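Local atomic coordinates of 5-carboxymethyl-2-hydroxymuconate semialdehyde dehydrogenase (Thermus thermophilus, PDB entry 2D4E), a protein that probably oxidises 5-carboxymethyl-2-hydroxymuconate semialdehyde to the corresponding acid with NAD as cofactor, as a member of the aldehyde dehydrogenase family. Residues A142-R146 with Y157-V161; R152-T158 with T500-R506. All blocks are in the same frame, centred on the assembly; numbering follows the deposited sequence.

Interaction 1 (A142-R146 with Y157-V161); sequences AMEDR and YTVRV
T158 and D145 meet side chain to side chain where the 142-146 segment runs back along strand 157-161. The T158 hydroxyl gives its proton to the carboxylate, OG1 to D145 OD1 at 2.5 Å. It reaches that oxygen on the anti side, 22° out of the carboxylate plane. The same OG1 accepts from the backbone N of R146 at 2.9 Å, so one hydroxyl both donates and accepts. It can do so because chi1 of T158 is 57°, which sets OG1 between the backbone N and the carbonyl carbon. D145 answers with CG swung anti to its own N (chi1 -158°), and the two side chains cross. Backbone bonds flank this pair: T158 N to R146 O at 2.8 Å, and R160 N to M143 O at 3.0 Å.

R160 works at the other end. Its chain is extended from CG to NE, and R160 CB lies 3.4 Å from A142 O. R160 NE gives its N-H to water 2 at 2.9 Å, at the guanidinium edge. That water donates to E144 O and to D145 OD2. The D145 and R160 charges are therefore linked through water and not by a direct salt bridge. The far nitrogens of R160 turn to T496 and D493 of the same chain. M143 lays CB and CG against R160 O.

A valine in place of T158 would probably leave D145 OD1 and the R146 amide without this shared partner. D145 OD1 also takes a hydrogen bond from Y490 of the third subunit. D145 and R146 pair antiparallel with a strand of the second subunit, so the sheet runs on across the interface. The chemistry thus implies that a polar, partly water-mediated seam fixes an interface strand to strand 154-162.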
loop_
_atom_site.group_PDB
_atom_site.type_symbol
_atom_site.label_atom_id
_atom_site.label_comp_id
_atom_site.label_asym_id
_atom_site.label_seq_id
_atom_site.Cartn_x
_atom_site.Cartn_y
_atom_site.Cartn_z
ATOM N N ALA C 142 -12.423 -6.144 1.585
ATOM C CA ALA C 142 -11.827 -7.378 2.083
ATOM C C ALA C 142 -11.155 -8.319 1.083
ATOM O O ALA C 142 -10.390 -9.195 1.487
ATOM C CB ALA C 142 -12.864 -8.143 2.902
ATOM N N MET C 143 -11.423 -8.151 -0.207
ATOM C CA MET C 143 -10.810 -9.024 -1.212
ATOM C C MET C 143 -9.639 -8.350 -1.908
ATOM O O MET C 143 -8.875 -8.993 -2.617
ATOM C CB MET C 143 -11.837 -9.423 -2.281
ATOM C CG MET C 143 -13.022 -10.222 -1.764
ATOM S SD MET C 143 -14.152 -10.609 -3.111
ATOM C CE MET C 143 -13.196 -11.881 -3.989
ATOM N N GLU C 144 -9.504 -7.051 -1.683
ATOM C CA GLU C 144 -8.474 -6.251 -2.322
ATOM C C GLU C 144 -7.003 -6.504 -1.992
ATOM O O GLU C 144 -6.624 -6.728 -0.840
ATOM C CB GLU C 144 -8.771 -4.767 -2.076
ATOM C CG GLU C 144 -10.137 -4.311 -2.553
ATOM C CD GLU C 144 -10.461 -2.888 -2.125
ATOM O OE1 GLU C 144 -11.600 -2.425 -2.383
ATOM O OE2 GLU C 144 -9.579 -2.233 -1.531
ATOM N N ASP C 145 -6.181 -6.472 -3.036
ATOM C CA ASP C 145 -4.748 -6.580 -2.874
ATOM C C ASP C 145 -3.987 -5.942 -4.025
ATOM O O ASP C 145 -4.222 -4.777 -4.339
ATOM C CB ASP C 145 -4.247 -8.011 -2.650
ATOM C CG ASP C 145 -2.876 -8.026 -1.966
ATOM O OD1 ASP C 145 -1.998 -8.835 -2.337
ATOM O OD2 ASP C 145 -2.675 -7.207 -1.041
ATOM N N ARG C 146 -3.116 -6.703 -4.681
ATOM C CA ARG C 146 -2.255 -6.123 -5.718
ATOM C C ARG C 146 -2.150 -6.792 -7.093
ATOM O O ARG C 146 -2.647 -7.900 -7.311
ATOM C CB ARG C 146 -0.841 -6.010 -5.128
ATOM C CG ARG C 146 -0.785 -5.320 -3.757
ATOM C CD ARG C 146 0.629 -5.319 -3.159
ATOM N NE ARG C 146 1.586 -4.659 -4.044
ATOM C CZ ARG C 146 2.907 -4.658 -3.875
ATOM N NH1 ARG C 146 3.457 -5.287 -2.842
ATOM N NH2 ARG C 146 3.684 -4.026 -4.750
ATOM N N TYR C 157 -1.974 -11.372 -10.348
ATOM C CA TYR C 157 -2.749 -10.487 -9.512
ATOM C C TYR C 157 -3.111 -11.274 -8.273
ATOM O O TYR C 157 -3.164 -12.500 -8.303
ATOM C CB TYR C 157 -3.987 -9.953 -10.259
ATOM C CG TYR C 157 -5.091 -10.944 -10.550
ATOM C CD1 TYR C 157 -6.082 -11.211 -9.604
ATOM C CD2 TYR C 157 -5.181 -11.574 -11.790
ATOM C CE1 TYR C 157 -7.142 -12.074 -9.888
ATOM C CE2 TYR C 157 -6.236 -12.442 -12.085
ATOM C CZ TYR C 157 -7.212 -12.683 -11.128
ATOM O OH TYR C 157 -8.263 -13.522 -11.414
ATOM N N THR C 158 -3.319 -10.569 -7.171
ATOM C CA THR C 158 -3.650 -11.227 -5.925
ATOM C C THR C 158 -4.975 -10.740 -5.364
ATOM O O THR C 158 -5.354 -9.579 -5.537
ATOM C CB THR C 158 -2.558 -10.975 -4.872
ATOM O OG1 THR C 158 -2.399 -9.564 -4.695
ATOM C CG2 THR C 158 -1.228 -11.576 -5.317
ATOM N N VAL C 159 -5.673 -11.646 -4.694
ATOM C CA VAL C 159 -6.941 -11.326 -4.059
ATOM C C VAL C 159 -6.951 -12.047 -2.715
ATOM O O VAL C 159 -6.095 -12.886 -2.446
ATOM C CB VAL C 159 -8.149 -11.805 -4.909
ATOM C CG1 VAL C 159 -8.127 -11.126 -6.271
ATOM C CG2 VAL C 159 -8.111 -13.324 -5.065
ATOM N N ARG C 160 -7.909 -11.698 -1.868
ATOM C CA ARG C 160 -8.052 -12.328 -0.565
ATOM C C ARG C 160 -9.450 -12.943 -0.487
ATOM O O ARG C 160 -10.409 -12.381 -1.021
ATOM C CB ARG C 160 -7.901 -11.295 0.560
ATOM C CG ARG C 160 -6.517 -10.713 0.726
ATOM C CD ARG C 160 -6.550 -9.573 1.748
ATOM N NE ARG C 160 -5.212 -9.181 2.183
ATOM C CZ ARG C 160 -4.414 -9.940 2.930
ATOM N NH1 ARG C 160 -4.811 -11.140 3.341
ATOM N NH2 ARG C 160 -3.213 -9.498 3.262
ATOM N N VAL C 161 -9.557 -14.087 0.180
ATOM C CA VAL C 161 -10.832 -14.768 0.350
ATOM C C VAL C 161 -11.026 -15.149 1.818
ATOM O O VAL C 161 -10.053 -15.355 2.549
ATOM C CB VAL C 161 -10.917 -16.052 -0.526
ATOM C CG1 VAL C 161 -10.769 -15.684 -2.007
ATOM C CG2 VAL C 161 -9.837 -17.054 -0.116
HETATM O O HOH W 1 -11.491 -11.600 1.549
HETATM O O HOH W 2 -4.277 -6.734 1.029
#

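Interaction 2 (R152-T158 with T500-R506)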
loop_
_atom_site.group_PDB
_atom_site.type_symbol
_atom_site.label_atom_id
_atom_site.label_comp_id
_atom_site.label_asym_id
_atom_site.label_seq_id
_atom_site.Cartn_x
_atom_site.Cartn_y
_atom_site.Cartn_z
ATOM N N ARG C 152 4.866 -7.474 -21.076
ATOM C CA ARG C 152 3.687 -7.777 -21.889
ATOM C C ARG C 152 3.456 -9.286 -21.958
ATOM O O ARG C 152 2.625 -9.759 -22.734
ATOM C CB ARG C 152 3.883 -7.250 -23.315
ATOM C CG ARG C 152 4.462 -5.845 -23.402
ATOM C CD ARG C 152 3.393 -4.761 -23.376
ATOM N NE ARG C 152 3.982 -3.437 -23.165
ATOM C CZ ARG C 152 3.330 -2.288 -23.316
ATOM N NH1 ARG C 152 2.057 -2.287 -23.686
ATOM N NH2 ARG C 152 3.950 -1.138 -23.082
ATOM N N ASP C 153 4.184 -10.035 -21.137
ATOM C CA ASP C 153 4.084 -11.488 -21.151
ATOM C C ASP C 153 3.180 -12.136 -20.108
ATOM O O ASP C 153 2.499 -13.117 -20.401
ATOM C CB ASP C 153 5.487 -12.074 -21.046
ATOM C CG ASP C 153 6.434 -11.474 -22.070
ATOM O OD1 ASP C 153 6.056 -11.436 -23.261
ATOM O OD2 ASP C 153 7.545 -11.039 -21.687
ATOM N N TRP C 154 3.178 -11.598 -18.893
ATOM C CA TRP C 154 2.364 -12.170 -17.828
ATOM C C TRP C 154 1.616 -11.151 -17.002
ATOM O O TRP C 154 2.007 -9.987 -16.910
ATOM C CB TRP C 154 3.226 -12.965 -16.840
ATOM C CG TRP C 154 3.787 -14.215 -17.364
ATOM C CD1 TRP C 154 4.906 -14.357 -18.128
ATOM C CD2 TRP C 154 3.234 -15.522 -17.204
ATOM N NE1 TRP C 154 5.084 -15.681 -18.461
ATOM C CE2 TRP C 154 4.071 -16.417 -17.907
ATOM C CE3 TRP C 154 2.111 -16.023 -16.536
ATOM C CZ2 TRP C 154 3.820 -17.790 -17.965
ATOM C CZ3 TRP C 154 1.860 -17.387 -16.592
ATOM C CH2 TRP C 154 2.714 -18.256 -17.303
ATOM N N LEU C 155 0.537 -11.624 -16.392
ATOM C CA LEU C 155 -0.252 -10.826 -15.474
ATOM C C LEU C 155 -0.435 -11.688 -14.235
ATOM O O LEU C 155 -0.960 -12.797 -14.319
ATOM C CB LEU C 155 -1.642 -10.476 -16.017
ATOM C CG LEU C 155 -2.501 -9.865 -14.888
ATOM C CD1 LEU C 155 -1.847 -8.563 -14.392
ATOM C CD2 LEU C 155 -3.922 -9.594 -15.361
ATOM N N TYR C 156 0.051 -11.203 -13.101
ATOM C CA TYR C 156 -0.139 -11.895 -11.839
ATOM C C TYR C 156 -0.942 -10.897 -11.027
ATOM O O TYR C 156 -0.644 -9.700 -11.031
ATOM C CB TYR C 156 1.177 -12.147 -11.092
ATOM C CG TYR C 156 2.120 -13.137 -11.726
ATOM C CD1 TYR C 156 2.933 -12.767 -12.799
ATOM C CD2 TYR C 156 2.228 -14.438 -11.232
ATOM C CE1 TYR C 156 3.837 -13.671 -13.363
ATOM C CE2 TYR C 156 3.124 -15.345 -11.788
ATOM C CZ TYR C 156 3.925 -14.958 -12.852
ATOM O OH TYR C 156 4.813 -15.851 -13.406
ATOM N N TYR C 157 -1.974 -11.372 -10.348
ATOM C CA TYR C 157 -2.749 -10.487 -9.512
ATOM C C TYR C 157 -3.111 -11.274 -8.273
ATOM O O TYR C 157 -3.164 -12.500 -8.303
ATOM C CB TYR C 157 -3.987 -9.953 -10.259
ATOM C CG TYR C 157 -5.091 -10.944 -10.550
ATOM C CD1 TYR C 157 -6.082 -11.211 -9.604
ATOM C CD2 TYR C 157 -5.181 -11.574 -11.790
ATOM C CE1 TYR C 157 -7.142 -12.074 -9.888
ATOM C CE2 TYR C 157 -6.236 -12.442 -12.085
ATOM C CZ TYR C 157 -7.212 -12.683 -11.128
ATOM O OH TYR C 157 -8.263 -13.522 -11.414
ATOM N N THR C 158 -3.319 -10.569 -7.171
ATOM C CA THR C 158 -3.650 -11.227 -5.925
ATOM C C THR C 158 -4.975 -10.740 -5.364
ATOM O O THR C 158 -5.354 -9.579 -5.537
ATOM C CB THR C 158 -2.558 -10.975 -4.872
ATOM O OG1 THR C 158 -2.399 -9.564 -4.695
ATOM C CG2 THR C 158 -1.228 -11.576 -5.317
ATOM N N THR C 500 -2.526 -15.956 -5.247
ATOM C CA THR C 500 -1.820 -15.392 -6.388
ATOM C C THR C 500 -2.339 -16.075 -7.650
ATOM O O THR C 500 -2.275 -17.296 -7.781
ATOM C CB THR C 500 -0.288 -15.598 -6.274
ATOM O OG1 THR C 500 0.212 -14.860 -5.150
ATOM C CG2 THR C 500 0.413 -15.115 -7.543
ATOM N N ILE C 501 -2.874 -15.279 -8.569
ATOM C CA ILE C 501 -3.408 -15.806 -9.814
ATOM C C ILE C 501 -2.541 -15.334 -10.971
ATOM O O ILE C 501 -2.247 -14.144 -11.101
ATOM C CB ILE C 501 -4.867 -15.348 -10.019
ATOM C CG1 ILE C 501 -5.735 -15.909 -8.890
ATOM C CG2 ILE C 501 -5.378 -15.816 -11.384
ATOM C CD1 ILE C 501 -7.118 -15.319 -8.813
ATOM N N ALA C 502 -2.136 -16.279 -11.810
ATOM C CA ALA C 502 -1.278 -15.980 -12.945
ATOM C C ALA C 502 -1.871 -16.439 -14.273
ATOM O O ALA C 502 -2.567 -17.456 -14.350
ATOM C CB ALA C 502 0.090 -16.636 -12.741
ATOM N N LEU C 503 -1.593 -15.670 -15.318
ATOM C CA LEU C 503 -2.049 -16.003 -16.657
ATOM C C LEU C 503 -1.126 -15.329 -17.656
ATOM O O LEU C 503 -0.759 -14.163 -17.488
ATOM C CB LEU C 503 -3.479 -15.520 -16.900
ATOM C CG LEU C 503 -3.713 -14.030 -16.672
ATOM C CD1 LEU C 503 -4.976 -13.581 -17.376
ATOM C CD2 LEU C 503 -3.802 -13.773 -15.182
ATOM N N PRO C 504 -0.718 -16.064 -18.699
ATOM C CA PRO C 504 0.168 -15.498 -19.721
ATOM C C PRO C 504 -0.666 -14.678 -20.700
ATOM O O PRO C 504 -1.817 -15.011 -20.961
ATOM C CB PRO C 504 0.768 -16.736 -20.373
ATOM C CG PRO C 504 -0.379 -17.714 -20.320
ATOM C CD PRO C 504 -0.924 -17.510 -18.913
ATOM N N LEU C 505 -0.090 -13.607 -21.234
ATOM C CA LEU C 505 -0.802 -12.763 -22.188
ATOM C C LEU C 505 -0.607 -13.289 -23.608
ATOM O O LEU C 505 -1.297 -12.878 -24.539
ATOM C CB LEU C 505 -0.312 -11.314 -22.081
ATOM C CG LEU C 505 -0.869 -10.487 -20.911
ATOM C CD1 LEU C 505 -0.746 -11.258 -19.619
ATOM C CD2 LEU C 505 -0.116 -9.170 -20.809
ATOM N N ARG C 506 0.331 -14.219 -23.751
ATOM C CA ARG C 506 0.641 -14.831 -25.035
ATOM C C ARG C 506 1.249 -16.202 -24.735
ATOM O O ARG C 506 1.748 -16.433 -23.635
ATOM C CB ARG C 506 1.634 -13.953 -25.809
ATOM C CG ARG C 506 2.971 -13.761 -25.105
ATOM C CD ARG C 506 3.777 -12.594 -25.677
ATOM N NE ARG C 506 3.170 -11.298 -25.369
ATOM C CZ ARG C 506 2.272 -10.675 -26.129
ATOM N NH1 ARG C 506 1.861 -11.215 -27.268
ATOM N NH2 ARG C 506 1.775 -9.506 -25.741
HETATM O O HOH W 3 3.581 -15.475 -21.799
#
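W154 and P504 pack against each other at one end of a two-stranded antiparallel β-sheet, built from strands 154-158 and 500-504. Their directions differ by 163°. Paired backbone bonds join L155 to L503 and Y157 to I501. W154, Y156, A502 and P504 share one face; L155, Y157, I501 and L503 share the other. D153 and W154 form a classic β bulge opposite V150.

I501 can be followed outward. I501 CB lies over the face of the Y157 ring, 3.8 Å from the centroid, as a CH-pi contact. CG2 meets CE2 and CZ of that ring. I501 CG1 comes only within 4.2 Å of Y157 CZ. At the tip, I501 CD1 touches Y157 CE1 and OH, each at 3.4 Å. The ring can cover I501 because chi1 of Y157 is 70°; its OH bonds to H450 of the third subunit.

On the other face P504 CB stands almost straight above the six-membered ring of W154, 3.8 Å from its centroid. A502 CB touches Y156 CD2 and CE2. I501 and its neighbours also pair with a strand of the third subunit, so the sheet crosses the interface. Past the strands, R506 NE and NH2 both hold R152 O side-on, from the same face of its carbonyl plane. D153 OD1 forms a salt bridge with R506 NE at 3.6 Å.

In the fold
Interactions 1 and 2 lie with their centres about 15 Å apart and share Y157 and T158 of strand 154-162. Along the chain, 142-146 comes first, then 152-161, and 500-506 follows after more than 300 residues. Strand 154-162 is thus met by a short strand just before it in sequence and by strand 496-504 near the C-terminus. Strands 154-162 and 496-504 form the antiparallel two-stranded sheet that projects from the body of the chain. The centre of interaction 1 lies about 29 Å and that of interaction 2 about 42 Å from the centre of the chain. Both interactions touch the second and third subunits, and interaction 2 also the fourth. This matches the oligomerisation arm of aldehyde dehydrogenases, here within a tetramer.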